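Local coordinates for putative pyrazinamidase/nicotinamidase (Streptococcus mutans, PDB 3S2S), which probably hydrolyses nicotinamide and related amides such as pyrazinamide, as a zinc-binding member of the isochorismatase family, at residues L172-I176 against H206-L211. Sequence-based numbering, arbitrary orientation.
Sequences LHTAI and HLQNVL
The imidazole of H206 meets L172 and I176 obliquely: L172 CD1 lies 3.8 Å from H206 CD2, and I176 CD1 reaches H206 NE2 at a looser 4.5 Å. One face of the ring is covered from within its own segment, by V210 CB, 3.9 Å above the plane and over the ring centre. With CG of H206 anti to the backbone N (chi1 -173°), the ring reaches across to the methyl groups of helix 167-180, its side chain crossing that of L172 at about a right angle. Its polar end looks to another chain: H206 NE2 is hydrogen-bonded to H173 NE2 of the second subunit, and H173 of this chain makes the reciprocal bond, which shows how a buried histidine can combine apolar packing with a polar link between subunits.

Beside the ring, packing alone joins the two segments, with no hydrogen bond across. The side chain of A175 is a single methyl group, and two leucines close on it: L207 CD2 is pressed to 3.2 Å from A175 CB, tighter than usual van der Waals contact, while L211 CD1 stands 3.7 Å from both A175 CB and A175 O. L211 CD1 also packs 4.1 Å from I176 CG1, the two side chains crossing almost perpendicularly. L211 follows the end of helix 197-209, where H206 O accepts from both V210 N and L211 N, and the turn directs its side chain back toward helix 167-180.

All six touching residues are buried. H173 of the second subunit packs on I176 and L211, and I176 of that subunit on H173. Within the alpha/beta fold of the isochorismatase family, the contact sets helix 167-180 against the C-terminal part of helix 197-209 and the turn after it; A175 also rests on L162 of strand 159-165 and L207 on I215 of strand 214-216, tying the pair to the parallel sheet.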
# COMPACT_ATOMS: atom_id res chain seq x y z
N LEU A 172 15.02 11.26 2.83
CA LEU A 172 14.93 10.12 3.77
C LEU A 172 13.60 9.36 3.69
O LEU A 172 13.60 8.13 3.60
CB LEU A 172 15.18 10.59 5.21
CG LEU A 172 15.16 9.48 6.27
CD1 LEU A 172 16.24 8.49 5.98
CD2 LEU A 172 15.37 10.11 7.66
N HIS A 173 12.47 10.07 3.71
CA HIS A 173 11.18 9.38 3.66
C HIS A 173 11.04 8.63 2.34
O HIS A 173 10.54 7.50 2.30
CB HIS A 173 10.03 10.36 3.80
CG HIS A 173 9.81 10.86 5.20
ND1 HIS A 173 8.57 11.23 5.67
CD2 HIS A 173 10.68 11.07 6.22
CE1 HIS A 173 8.68 11.65 6.92
NE2 HIS A 173 9.95 11.57 7.28
N THR A 174 11.49 9.26 1.25
CA THR A 174 11.39 8.61 -0.06
C THR A 174 12.24 7.34 -0.06
O THR A 174 11.81 6.31 -0.56
CB THR A 174 11.86 9.52 -1.19
OG1 THR A 174 11.00 10.67 -1.23
CG2 THR A 174 11.82 8.78 -2.56
N ALA A 175 13.43 7.43 0.53
CA ALA A 175 14.30 6.25 0.62
C ALA A 175 13.70 5.12 1.46
O ALA A 175 13.87 3.95 1.12
CB ALA A 175 15.66 6.64 1.18
N ILE A 176 13.08 5.46 2.58
CA ILE A 176 12.48 4.45 3.46
C ILE A 176 11.36 3.74 2.70
O ILE A 176 11.24 2.52 2.73
CB ILE A 176 11.99 5.09 4.77
CG1 ILE A 176 13.20 5.49 5.60
CG2 ILE A 176 11.07 4.14 5.54
CD1 ILE A 176 12.85 6.32 6.83
N HIS A 206 22.19 6.87 7.87
CA HIS A 206 21.03 5.99 7.96
C HIS A 206 20.78 5.34 6.60
O HIS A 206 20.53 4.13 6.49
CB HIS A 206 19.81 6.83 8.34
CG HIS A 206 18.58 6.03 8.63
ND1 HIS A 206 18.20 5.70 9.91
CD2 HIS A 206 17.64 5.52 7.81
CE1 HIS A 206 17.08 5.01 9.87
NE2 HIS A 206 16.71 4.90 8.60
N LEU A 207 20.84 6.15 5.55
CA LEU A 207 20.66 5.61 4.21
C LEU A 207 21.62 4.45 3.95
O LEU A 207 21.20 3.37 3.51
CB LEU A 207 20.85 6.71 3.16
CG LEU A 207 19.75 7.78 3.18
CD1 LEU A 207 20.23 9.11 2.61
CD2 LEU A 207 18.60 7.26 2.39
N GLN A 208 22.91 4.66 4.21
CA GLN A 208 23.90 3.61 3.99
C GLN A 208 23.79 2.44 4.95
O GLN A 208 23.73 1.28 4.53
CB GLN A 208 25.30 4.17 4.07
CG GLN A 208 26.40 3.15 3.80
CD GLN A 208 27.74 3.79 3.90
OE1 GLN A 208 28.22 4.38 2.94
NE2 GLN A 208 28.34 3.73 5.08
N ASN A 209 23.79 2.73 6.25
CA ASN A 209 23.96 1.63 7.22
C ASN A 209 22.68 0.91 7.64
O ASN A 209 22.74 -0.22 8.13
CB ASN A 209 24.74 2.12 8.44
CG ASN A 209 26.11 2.63 8.06
OD1 ASN A 209 26.77 2.07 7.19
ND2 ASN A 209 26.54 3.72 8.70
N VAL A 210 21.53 1.55 7.44
CA VAL A 210 20.25 0.97 7.79
C VAL A 210 19.52 0.49 6.54
O VAL A 210 18.98 -0.62 6.50
CB VAL A 210 19.38 1.98 8.60
CG1 VAL A 210 18.00 1.40 8.90
CG2 VAL A 210 20.08 2.38 9.89
N LEU A 211 19.49 1.33 5.50
CA LEU A 211 18.83 0.95 4.26
C LEU A 211 19.70 0.24 3.23
O LEU A 211 19.20 -0.23 2.22
CB LEU A 211 18.16 2.17 3.60
CG LEU A 211 17.25 2.99 4.50
CD1 LEU A 211 16.59 4.10 3.67
CD2 LEU A 211 16.19 2.17 5.22